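Local coordinates for ORF 37 (Human herpesvirus 8 type M, PDB 3FHD), which acts as an endonuclease and exonuclease on single- and double-stranded DNA and processes branched or non-linear viral DNA so that unit-length genomes can be packaged, at residues 269-275 against 428-433; 290-296 against 380-386; 88-92 against 119-125; 104-109 against 139-144. All coordinates share one frame; numbering follows the deposited sequence.

Contact 1. Residues 269-275 against 428-433; sequences CRFKYTF and TGFFRK. With SO4 (sulfate ion), chain C.
Strand 262-269, which carries the magnesium ligands E266 and I267, ends at C269 beside G429 of strand 423-432, a parallel bridge in the central sheet. R270 N continues the pairing with a hydrogen bond to G429 O (3.1 Å), almost straight along the C=O axis. C269 SG meets F431 at CE2 (3.8 Å), an oblique sulfur-aromatic contact, and C205 of helix 203-217 touches both residues. Beyond R270 the chains separate. With CG opposite its carbonyl carbon (chi1 -54°), R270 lays CG over one face of the F430 ring and 3.3 Å from T428 CG2. F430 directs an edge at the face of the Y273 ring in an offset edge-to-face pair, with planes 71° apart. In this PD-(D/E)XK nuclease the loop leaving the metal-bearing strand is packed along its neighbour in the sheet, with two waters between them. One accepts from F431 N and donates to R270 O; the other donates to both Y273 O and F431 O. Farther on, K433 N donates to F275 O (2.8 Å), while R432 CB sits 3.8 Å from the centroid of the F275 ring, over one face. A sulfate, probably from the crystallisation liquor, accepts from F271 N at O4 (2.9 Å) and from K272 N at O2 (3.0 Å). Its O2 lies over the face of the R270 guanidinium, whose NH1 forms a salt bridge with D324.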
# COMPACT_ATOMS: atom_id res chain seq x y z
N CYS A 269 -6.41 -9.85 5.90
CA CYS A 269 -7.10 -11.11 6.21
C CYS A 269 -6.76 -11.53 7.62
O CYS A 269 -5.61 -11.31 8.07
CB CYS A 269 -6.73 -12.19 5.20
SG CYS A 269 -7.03 -11.72 3.51
N ARG A 270 -7.74 -12.08 8.35
CA ARG A 270 -7.54 -12.45 9.76
C ARG A 270 -7.34 -13.95 9.94
O ARG A 270 -8.30 -14.64 10.23
CB ARG A 270 -8.76 -12.04 10.57
CG ARG A 270 -9.13 -10.60 10.42
CD ARG A 270 -8.47 -9.84 11.49
NE ARG A 270 -7.06 -9.74 11.19
CZ ARG A 270 -6.14 -9.32 12.04
NH1 ARG A 270 -6.50 -8.96 13.26
NH2 ARG A 270 -4.88 -9.25 11.65
N PHE A 271 -6.12 -14.44 9.78
CA PHE A 271 -5.92 -15.87 9.79
C PHE A 271 -6.11 -16.53 11.17
O PHE A 271 -6.39 -17.73 11.23
CB PHE A 271 -4.60 -16.23 9.15
CG PHE A 271 -4.54 -15.89 7.69
CD1 PHE A 271 -5.61 -16.24 6.83
CD2 PHE A 271 -3.44 -15.22 7.15
CE1 PHE A 271 -5.58 -15.92 5.49
CE2 PHE A 271 -3.40 -14.90 5.80
CZ PHE A 271 -4.47 -15.26 4.96
N LYS A 272 -6.04 -15.75 12.25
CA LYS A 272 -6.27 -16.33 13.60
C LYS A 272 -7.68 -16.86 13.74
O LYS A 272 -7.95 -17.64 14.65
CB LYS A 272 -6.08 -15.29 14.72
CG LYS A 272 -4.68 -14.76 15.00
CD LYS A 272 -4.73 -13.68 16.15
CE LYS A 272 -5.55 -12.42 15.75
NZ LYS A 272 -5.38 -11.20 16.67
N TYR A 273 -8.59 -16.41 12.88
CA TYR A 273 -10.01 -16.76 12.98
C TYR A 273 -10.44 -17.84 11.98
O TYR A 273 -11.61 -18.17 11.88
CB TYR A 273 -10.89 -15.52 12.78
CG TYR A 273 -10.94 -14.59 13.98
CD1 TYR A 273 -11.81 -14.82 15.04
CD2 TYR A 273 -10.13 -13.46 14.03
CE1 TYR A 273 -11.86 -13.97 16.14
CE2 TYR A 273 -10.16 -12.60 15.12
CZ TYR A 273 -11.04 -12.87 16.18
OH TYR A 273 -11.08 -12.01 17.26
N THR A 274 -9.49 -18.37 11.21
CA THR A 274 -9.78 -19.46 10.28
C THR A 274 -10.23 -20.71 11.08
O THR A 274 -9.59 -21.11 12.04
CB THR A 274 -8.56 -19.75 9.37
OG1 THR A 274 -8.23 -18.57 8.63
CG2 THR A 274 -8.85 -20.90 8.36
N PHE A 275 -11.38 -21.26 10.71
CA PHE A 275 -11.94 -22.46 11.38
C PHE A 275 -12.31 -23.54 10.38
O PHE A 275 -12.41 -23.29 9.18
CB PHE A 275 -13.18 -22.11 12.23
CG PHE A 275 -14.34 -21.59 11.43
CD1 PHE A 275 -15.33 -22.45 10.96
CD2 PHE A 275 -14.47 -20.23 11.17
CE1 PHE A 275 -16.40 -21.98 10.20
CE2 PHE A 275 -15.56 -19.74 10.44
CZ PHE A 275 -16.51 -20.62 9.94
N THR A 428 -11.60 -6.12 5.85
CA THR A 428 -11.08 -7.25 6.59
C THR A 428 -11.87 -8.49 6.20
O THR A 428 -13.09 -8.51 6.37
CB THR A 428 -11.24 -7.03 8.11
OG1 THR A 428 -10.43 -5.93 8.54
CG2 THR A 428 -10.80 -8.26 8.87
N GLY A 429 -11.16 -9.50 5.68
CA GLY A 429 -11.76 -10.78 5.31
C GLY A 429 -11.50 -11.88 6.34
O GLY A 429 -10.44 -11.95 6.92
N PHE A 430 -12.50 -12.75 6.53
CA PHE A 430 -12.45 -13.87 7.47
C PHE A 430 -12.78 -15.09 6.65
O PHE A 430 -13.55 -15.00 5.66
CB PHE A 430 -13.49 -13.72 8.58
CG PHE A 430 -13.23 -12.56 9.51
CD1 PHE A 430 -12.58 -12.75 10.73
CD2 PHE A 430 -13.64 -11.27 9.17
CE1 PHE A 430 -12.33 -11.69 11.58
CE2 PHE A 430 -13.41 -10.19 10.03
CZ PHE A 430 -12.75 -10.40 11.24
N PHE A 431 -12.18 -16.22 7.03
CA PHE A 431 -12.18 -17.42 6.18
C PHE A 431 -12.42 -18.70 6.97
O PHE A 431 -12.29 -18.73 8.20
CB PHE A 431 -10.86 -17.54 5.39
CG PHE A 431 -10.63 -16.44 4.38
CD1 PHE A 431 -11.03 -16.60 3.06
CD2 PHE A 431 -10.01 -15.26 4.76
CE1 PHE A 431 -10.82 -15.58 2.11
CE2 PHE A 431 -9.80 -14.23 3.82
CZ PHE A 431 -10.23 -14.40 2.49
N ARG A 432 -12.78 -19.76 6.23
CA ARG A 432 -12.86 -21.11 6.76
C ARG A 432 -12.19 -22.15 5.84
O ARG A 432 -12.08 -21.96 4.62
CB ARG A 432 -14.31 -21.50 7.09
CG ARG A 432 -15.21 -21.82 5.88
CD ARG A 432 -16.55 -22.40 6.35
NE ARG A 432 -17.47 -22.70 5.23
CZ ARG A 432 -17.37 -23.76 4.43
NH1 ARG A 432 -16.38 -24.64 4.57
NH2 ARG A 432 -18.28 -23.95 3.47
N LYS A 433 -11.71 -23.23 6.46
CA LYS A 433 -11.20 -24.36 5.71
C LYS A 433 -12.30 -25.01 4.86
O LYS A 433 -13.48 -25.05 5.25
CB LYS A 433 -10.58 -25.40 6.65
CG LYS A 433 -9.31 -24.96 7.41
CD LYS A 433 -8.19 -24.47 6.43
CE LYS A 433 -6.84 -24.32 7.15
NZ LYS A 433 -5.77 -23.76 6.24
S SO4 C . -3.94 -12.79 11.85
O1 SO4 C . -3.24 -14.04 12.17
O2 SO4 C . -5.30 -12.80 12.40
O3 SO4 C . -3.19 -11.69 12.46
O4 SO4 C . -3.94 -12.63 10.39
O HOH W 1 -10.08 -16.12 8.83
O HOH W 2 -13.32 -17.03 10.17

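Contact 2. Residues 290-296 against 380-386; sequences LYEAPGK and KARFKAN
G295 lies flat against F383: its CA stands 3.8 Å from the centroid of the F383 ring, a CH-pi contact over one face, and the carbonyl carbon of P294 covers the rim of the same face. The phenyl group rises from the strand with chi1 at 66°, placing CG between its own backbone N and carbonyl carbon. Beside it, P294 CG rests on A381 CB (3.6 Å). At one end of the contact the K380 chain lies obliquely over the Y291 ring, with CD 4.0 Å from the centroid of that ring; a bend at chi4 (-83°) swings NZ to a weak hydrogen bond with Y291 O (3.4 Å). At the other end K296 NZ donates to N386 OD1 (3.1 Å), approaching from above the carbonyl plane rather than within it.

In the next shell, L299 of helix 296-303 touches both F383 and A385. Y291 OH takes a hydrogen bond from D369 N, and N386 is held by E332 and W333. K380 and A381 both face V366 in a classic beta bulge of strand 379-389. The turn between helices 282-292 and 296-303 runs alongside this strand, over the face that carries A381 and F383. Glycine and proline backbone give the aromatic ring a smooth surface, while K296 and K380 spend their methylenes on packing and carry their charge to oxygen atoms at the periphery, K380 only weakly.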
# COMPACT_ATOMS: atom_id res chain seq x y z
N LEU A 290 -23.74 -16.58 14.59
CA LEU A 290 -23.65 -15.39 13.74
C LEU A 290 -24.34 -15.57 12.39
O LEU A 290 -25.03 -14.66 11.93
CB LEU A 290 -22.18 -14.98 13.53
CG LEU A 290 -21.84 -13.75 12.69
CD1 LEU A 290 -22.27 -12.48 13.43
CD2 LEU A 290 -20.35 -13.73 12.41
N TYR A 291 -24.13 -16.73 11.76
CA TYR A 291 -24.70 -17.02 10.43
C TYR A 291 -26.23 -17.09 10.45
O TYR A 291 -26.89 -16.55 9.56
CB TYR A 291 -24.11 -18.33 9.87
CG TYR A 291 -24.48 -18.62 8.42
CD1 TYR A 291 -23.80 -18.02 7.37
CD2 TYR A 291 -25.52 -19.51 8.11
CE1 TYR A 291 -24.13 -18.28 6.04
CE2 TYR A 291 -25.87 -19.79 6.78
CZ TYR A 291 -25.17 -19.18 5.75
OH TYR A 291 -25.50 -19.44 4.43
N GLU A 292 -26.77 -17.74 11.48
CA GLU A 292 -28.21 -17.91 11.63
C GLU A 292 -28.90 -16.64 12.11
O GLU A 292 -30.06 -16.41 11.79
CB GLU A 292 -28.53 -19.07 12.58
N ALA A 293 -28.18 -15.84 12.90
CA ALA A 293 -28.72 -14.61 13.51
C ALA A 293 -27.75 -13.44 13.38
O ALA A 293 -27.14 -13.02 14.38
CB ALA A 293 -29.06 -14.86 14.98
N PRO A 294 -27.58 -12.89 12.16
CA PRO A 294 -26.56 -11.85 11.96
C PRO A 294 -26.80 -10.57 12.78
O PRO A 294 -27.83 -9.93 12.62
CB PRO A 294 -26.64 -11.55 10.45
CG PRO A 294 -27.37 -12.74 9.85
CD PRO A 294 -28.31 -13.20 10.92
N GLY A 295 -25.85 -10.22 13.64
CA GLY A 295 -25.95 -9.00 14.44
C GLY A 295 -24.78 -8.81 15.39
O GLY A 295 -23.88 -9.64 15.46
N LYS A 296 -24.82 -7.72 16.14
CA LYS A 296 -23.68 -7.30 16.95
C LYS A 296 -23.29 -8.23 18.10
O LYS A 296 -22.09 -8.35 18.42
CB LYS A 296 -23.87 -5.87 17.45
CG LYS A 296 -23.96 -4.85 16.32
CD LYS A 296 -23.65 -3.46 16.82
CE LYS A 296 -24.61 -3.02 17.90
NZ LYS A 296 -24.36 -1.60 18.25
N LYS A 380 -25.40 -12.64 2.28
CA LYS A 380 -26.57 -13.20 2.96
C LYS A 380 -27.24 -12.12 3.81
O LYS A 380 -28.47 -12.03 3.84
CB LYS A 380 -26.17 -14.36 3.88
CG LYS A 380 -27.34 -15.04 4.57
CD LYS A 380 -26.94 -15.66 5.88
CE LYS A 380 -28.07 -16.53 6.42
NZ LYS A 380 -29.11 -15.76 7.17
N ALA A 381 -26.44 -11.33 4.53
CA ALA A 381 -26.97 -10.30 5.42
C ALA A 381 -25.91 -9.24 5.66
O ALA A 381 -24.71 -9.53 5.61
CB ALA A 381 -27.42 -10.90 6.73
N ARG A 382 -26.37 -8.03 5.96
CA ARG A 382 -25.55 -6.84 6.08
C ARG A 382 -26.03 -6.07 7.30
O ARG A 382 -27.22 -5.90 7.47
CB ARG A 382 -25.78 -6.01 4.82
CG ARG A 382 -24.89 -4.83 4.61
CD ARG A 382 -25.48 -4.02 3.46
NE ARG A 382 -24.89 -2.69 3.30
CZ ARG A 382 -24.54 -1.86 4.29
NH1 ARG A 382 -24.01 -0.68 4.01
NH2 ARG A 382 -24.72 -2.21 5.57
N PHE A 383 -25.11 -5.61 8.15
CA PHE A 383 -25.47 -4.84 9.35
C PHE A 383 -24.37 -3.88 9.82
O PHE A 383 -23.21 -4.10 9.54
CB PHE A 383 -25.95 -5.75 10.50
CG PHE A 383 -24.89 -6.68 11.07
CD1 PHE A 383 -24.19 -6.33 12.22
CD2 PHE A 383 -24.64 -7.93 10.49
CE1 PHE A 383 -23.23 -7.20 12.76
CE2 PHE A 383 -23.69 -8.79 11.03
CZ PHE A 383 -22.98 -8.43 12.17
N LYS A 384 -24.74 -2.83 10.55
CA LYS A 384 -23.75 -1.87 11.09
C LYS A 384 -23.15 -2.34 12.42
O LYS A 384 -23.85 -2.91 13.27
CB LYS A 384 -24.40 -0.49 11.31
CG LYS A 384 -24.96 0.19 10.08
CD LYS A 384 -23.88 0.47 9.06
CE LYS A 384 -24.44 1.28 7.90
NZ LYS A 384 -23.39 2.17 7.30
N ALA A 385 -21.86 -2.09 12.63
CA ALA A 385 -21.23 -2.40 13.90
C ALA A 385 -20.42 -1.19 14.38
O ALA A 385 -19.62 -0.64 13.61
CB ALA A 385 -20.34 -3.65 13.79
N ASN A 386 -20.65 -0.76 15.63
CA ASN A 386 -19.88 0.35 16.21
C ASN A 386 -18.45 -0.09 16.56
O ASN A 386 -18.03 -0.11 17.72
CB ASN A 386 -20.60 1.04 17.39
CG ASN A 386 -21.15 0.07 18.44
OD1 ASN A 386 -21.34 -1.13 18.18
ND2 ASN A 386 -21.41 0.59 19.63

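Contact 3. Residues 88-92 against 119-125; sequences YNYFL and LLDVASV
Y90 swings its ring out with CG opposite the backbone N (chi1 171°), whereas F91 turns the other way, CG opposite its carbonyl carbon (chi1 -73°); from successive positions on helix 83-100 both rings still converge on V125. The partner is the start of helix 122-130 with the loop before it, so this is a helix flank packed against a helix N-terminus in the helical part of the nuclease. V125 reaches both rings with its two methyl groups. Its CG1 lies 3.8 Å from Y90 CD2, the side chains crossing at about a right angle, and its CG2 comes 3.7 Å from F91 CZ, the valine and phenylalanine arriving from opposite directions. The F91 ring turns an edge to the loop: L120 O lies in its plane, 3.5 Å from F91 CE1, while V122 CA approaches CZ obliquely. Y90 CD2 also sits over the centre of one F91 face, so the neighbouring rings pack on each other.

The phenol supplies the polar link. Y90 OH donates to L119 O (2.9 Å), in the plane of that carbonyl, which ties the long ring to the loop ahead of the helix. Around the pair, F109 and F114 meet Y90 edge-to-face, F33 meets F91, and W71 of helix 66-72 touches V122. The helix itself is N-capped by D121, whose OD2 takes two donors: S124 N from above the carboxylate plane (3.2 Å) and S124 OG on the syn lone pair (3.0 Å).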
# COMPACT_ATOMS: atom_id res chain seq x y z
N TYR A 88 17.59 8.24 -10.94
CA TYR A 88 17.56 6.79 -10.69
C TYR A 88 16.49 6.07 -11.51
O TYR A 88 16.78 5.04 -12.13
CB TYR A 88 17.31 6.49 -9.19
CG TYR A 88 16.94 5.03 -8.93
CD1 TYR A 88 17.87 4.01 -9.11
CD2 TYR A 88 15.63 4.69 -8.54
CE1 TYR A 88 17.53 2.65 -8.90
CE2 TYR A 88 15.26 3.33 -8.34
CZ TYR A 88 16.23 2.33 -8.50
OH TYR A 88 15.88 1.02 -8.31
N ASN A 89 15.25 6.60 -11.52
CA ASN A 89 14.16 5.99 -12.32
C ASN A 89 14.60 5.83 -13.78
O ASN A 89 14.38 4.79 -14.40
CB ASN A 89 12.86 6.79 -12.25
CG ASN A 89 11.98 6.40 -11.03
OD1 ASN A 89 10.88 5.87 -11.19
ND2 ASN A 89 12.48 6.63 -9.84
N TYR A 90 15.22 6.86 -14.33
CA TYR A 90 15.71 6.76 -15.70
C TYR A 90 16.70 5.60 -15.91
O TYR A 90 16.49 4.77 -16.79
CB TYR A 90 16.32 8.09 -16.20
CG TYR A 90 17.02 7.88 -17.52
CD1 TYR A 90 16.27 7.67 -18.70
CD2 TYR A 90 18.41 7.88 -17.61
CE1 TYR A 90 16.92 7.45 -19.93
CE2 TYR A 90 19.06 7.67 -18.85
CZ TYR A 90 18.31 7.47 -19.98
OH TYR A 90 18.95 7.29 -21.20
N PHE A 91 17.76 5.55 -15.11
CA PHE A 91 18.75 4.46 -15.22
C PHE A 91 18.13 3.08 -14.99
O PHE A 91 18.50 2.10 -15.69
CB PHE A 91 19.91 4.69 -14.24
CG PHE A 91 20.85 5.81 -14.66
CD1 PHE A 91 21.72 5.64 -15.73
CD2 PHE A 91 20.80 7.05 -14.03
CE1 PHE A 91 22.57 6.68 -16.16
CE2 PHE A 91 21.63 8.10 -14.43
CZ PHE A 91 22.53 7.91 -15.51
N LEU A 92 17.26 2.99 -13.99
CA LEU A 92 16.56 1.74 -13.69
C LEU A 92 15.78 1.25 -14.92
O LEU A 92 15.94 0.13 -15.37
CB LEU A 92 15.58 1.95 -12.52
CG LEU A 92 14.73 0.69 -12.22
CD1 LEU A 92 15.61 -0.58 -12.02
CD2 LEU A 92 13.85 0.95 -11.04
N LEU A 119 20.89 10.30 -22.94
CA LEU A 119 21.94 10.58 -21.95
C LEU A 119 22.38 9.33 -21.20
O LEU A 119 21.57 8.50 -20.81
CB LEU A 119 21.49 11.67 -20.97
CG LEU A 119 21.08 13.05 -21.51
CD1 LEU A 119 20.59 13.93 -20.36
CD2 LEU A 119 22.21 13.72 -22.29
N LEU A 120 23.69 9.22 -21.00
CA LEU A 120 24.29 8.03 -20.41
C LEU A 120 25.04 8.32 -19.12
O LEU A 120 25.27 7.40 -18.33
CB LEU A 120 25.25 7.36 -21.40
CG LEU A 120 24.61 6.76 -22.66
CD1 LEU A 120 25.64 6.67 -23.77
CD2 LEU A 120 23.95 5.40 -22.36
N ASP A 121 25.45 9.57 -18.92
CA ASP A 121 26.23 9.98 -17.74
C ASP A 121 25.35 10.58 -16.63
O ASP A 121 24.36 11.27 -16.91
CB ASP A 121 27.34 10.96 -18.15
CG ASP A 121 26.79 12.28 -18.62
OD1 ASP A 121 25.93 12.28 -19.54
OD2 ASP A 121 27.20 13.32 -18.05
N VAL A 122 25.72 10.32 -15.38
CA VAL A 122 24.91 10.77 -14.26
C VAL A 122 24.84 12.30 -14.15
O VAL A 122 23.77 12.83 -13.87
CB VAL A 122 25.29 10.08 -12.92
CG1 VAL A 122 26.67 10.54 -12.43
CG2 VAL A 122 24.24 10.31 -11.88
N ALA A 123 25.94 13.02 -14.42
CA ALA A 123 25.91 14.48 -14.37
C ALA A 123 24.80 15.06 -15.24
O ALA A 123 24.04 15.90 -14.77
CB ALA A 123 27.26 15.08 -14.76
N SER A 124 24.70 14.61 -16.49
CA SER A 124 23.69 15.15 -17.43
C SER A 124 22.28 14.72 -17.10
O SER A 124 21.35 15.54 -17.10
CB SER A 124 24.01 14.73 -18.86
OG SER A 124 25.26 15.25 -19.23
N VAL A 125 22.11 13.43 -16.82
CA VAL A 125 20.80 12.91 -16.46
C VAL A 125 20.27 13.68 -15.25
O VAL A 125 19.14 14.20 -15.29
CB VAL A 125 20.85 11.40 -16.18
CG1 VAL A 125 19.53 10.91 -15.61
CG2 VAL A 125 21.17 10.67 -17.49

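Contact 4. Residues 104-109 against 139-144; sequences DVCNFF and HICCLV
The aromatic contacts centre on F108, whose ring has H139 over one face: H139 CD2 is 3.4 Å from F108 CD1. The two planes lie 32° apart, so the pair is oblique, neither a parallel stack nor an edge-to-face arrangement. A second ring is used through CH-pi, with I140 CD1 3.9 Å from the centroid of the F109 ring, over its face.

Aliphatic packing joins these rings. With chi1 at -70° and chi2 at -62°, the I140 chain folds so that CD1 enters between the two phenylalanines, also reaching F108 CD2 (3.3 Å). Farther along, V105 CG2 fits against L143 CB (3.7 Å) and V144 CG2 (4.0 Å). L143 CD1 lies beside the backbone of D104, 3.6 Å from D104 O. No hydrogen bond crosses the interface.

F93 of helix 83-100 backs both V105 and V144, and Y90 of that helix touches C106. Segments 104-109 and 139-144 of helices 104-113 and 134-147 run almost antiparallel, at 163°, their axes 9.6 Å apart at closest approach, an apolar helix-helix packing within the alpha-helical part of this viral alkaline exonuclease.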
# COMPACT_ATOMS: atom_id res chain seq x y z
N ASP A 104 8.09 2.71 -22.27
CA ASP A 104 7.44 4.03 -22.19
C ASP A 104 8.14 5.04 -21.26
O ASP A 104 8.12 6.25 -21.52
CB ASP A 104 5.97 3.85 -21.77
CG ASP A 104 5.19 2.98 -22.78
OD1 ASP A 104 4.93 1.77 -22.50
OD2 ASP A 104 4.86 3.51 -23.87
N VAL A 105 8.74 4.54 -20.17
CA VAL A 105 9.34 5.42 -19.14
C VAL A 105 10.60 6.05 -19.71
O VAL A 105 10.75 7.27 -19.70
CB VAL A 105 9.64 4.69 -17.83
CG1 VAL A 105 10.45 5.58 -16.88
CG2 VAL A 105 8.36 4.25 -17.15
N CYS A 106 11.47 5.20 -20.24
CA CYS A 106 12.70 5.62 -20.86
C CYS A 106 12.42 6.54 -22.07
O CYS A 106 13.06 7.58 -22.24
CB CYS A 106 13.52 4.37 -21.24
SG CYS A 106 15.20 4.61 -21.77
N ASN A 107 11.42 6.19 -22.90
CA ASN A 107 11.07 7.00 -24.06
C ASN A 107 10.70 8.41 -23.65
O ASN A 107 11.11 9.36 -24.32
CB ASN A 107 9.91 6.39 -24.84
CG ASN A 107 10.34 5.18 -25.66
OD1 ASN A 107 11.52 4.99 -25.93
ND2 ASN A 107 9.37 4.36 -26.06
N PHE A 108 9.93 8.54 -22.57
CA PHE A 108 9.49 9.85 -22.08
C PHE A 108 10.64 10.74 -21.60
O PHE A 108 10.68 11.93 -21.95
CB PHE A 108 8.43 9.72 -20.98
CG PHE A 108 7.82 11.06 -20.56
CD1 PHE A 108 6.75 11.62 -21.27
CD2 PHE A 108 8.33 11.76 -19.46
CE1 PHE A 108 6.19 12.86 -20.89
CE2 PHE A 108 7.80 12.99 -19.08
CZ PHE A 108 6.72 13.55 -19.79
N PHE A 109 11.56 10.19 -20.81
CA PHE A 109 12.74 10.92 -20.40
C PHE A 109 13.48 11.41 -21.62
O PHE A 109 13.73 12.61 -21.76
CB PHE A 109 13.70 10.01 -19.60
CG PHE A 109 13.39 9.93 -18.12
CD1 PHE A 109 13.68 11.00 -17.27
CD2 PHE A 109 12.85 8.75 -17.57
CE1 PHE A 109 13.39 10.90 -15.89
CE2 PHE A 109 12.58 8.64 -16.20
CZ PHE A 109 12.84 9.69 -15.36
N HIS A 139 3.86 12.49 -14.52
CA HIS A 139 3.74 11.60 -15.67
C HIS A 139 4.68 10.38 -15.57
O HIS A 139 4.22 9.25 -15.76
CB HIS A 139 3.93 12.34 -17.00
CG HIS A 139 3.69 11.46 -18.18
ND1 HIS A 139 2.44 11.29 -18.73
CD2 HIS A 139 4.53 10.69 -18.90
CE1 HIS A 139 2.53 10.47 -19.77
NE2 HIS A 139 3.78 10.08 -19.88
N ILE A 140 5.94 10.59 -15.21
CA ILE A 140 6.88 9.49 -14.97
C ILE A 140 6.37 8.49 -13.89
O ILE A 140 6.36 7.26 -14.08
CB ILE A 140 8.32 10.02 -14.67
CG1 ILE A 140 9.00 10.64 -15.94
CG2 ILE A 140 9.18 8.94 -14.00
CD1 ILE A 140 9.20 9.68 -17.07
N CYS A 141 5.92 9.02 -12.76
CA CYS A 141 5.43 8.18 -11.67
C CYS A 141 4.22 7.34 -12.07
O CYS A 141 4.09 6.15 -11.68
CB CYS A 141 5.16 9.06 -10.45
SG CYS A 141 6.68 9.74 -9.73
N CYS A 142 3.35 7.93 -12.89
CA CYS A 142 2.20 7.22 -13.45
C CYS A 142 2.63 6.10 -14.40
O CYS A 142 2.00 5.03 -14.42
CB CYS A 142 1.28 8.19 -14.19
SG CYS A 142 0.32 9.23 -13.06
N LEU A 143 3.67 6.35 -15.20
CA LEU A 143 4.15 5.33 -16.13
C LEU A 143 4.80 4.16 -15.39
O LEU A 143 4.61 3.00 -15.76
CB LEU A 143 5.13 5.95 -17.14
CG LEU A 143 4.56 6.79 -18.29
CD1 LEU A 143 5.78 7.31 -19.05
CD2 LEU A 143 3.57 6.06 -19.25
N VAL A 144 5.54 4.48 -14.33
CA VAL A 144 6.15 3.48 -13.42
C VAL A 144 5.09 2.60 -12.72
O VAL A 144 5.25 1.36 -12.63
CB VAL A 144 7.14 4.14 -12.42
CG1 VAL A 144 7.56 3.13 -11.34
CG2 VAL A 144 8.37 4.70 -13.22

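Overall arrangement
Along the chain, contacts 3 and 4 come first and interleave, their segments alternating; contact 2 follows, nested within the long loop closed by contact 1. Contacts 3 and 4, with centres about 14 Å apart, touch: Y90 packs on C106 and F109, and N89 on V144, making one cluster of helices 83-100, 104-113, 122-130 and 134-147. Contacts 1 and 2, about 17 Å between centres, do not touch but both reach the mixed sheet, and most of helix 282-292 lies between their first segments. The two groups lie on opposite sides of the chain's centre, the centres of contacts 2 and 3 being about 56 Å apart. Of the four, contact 1 adjoins the magnesium site.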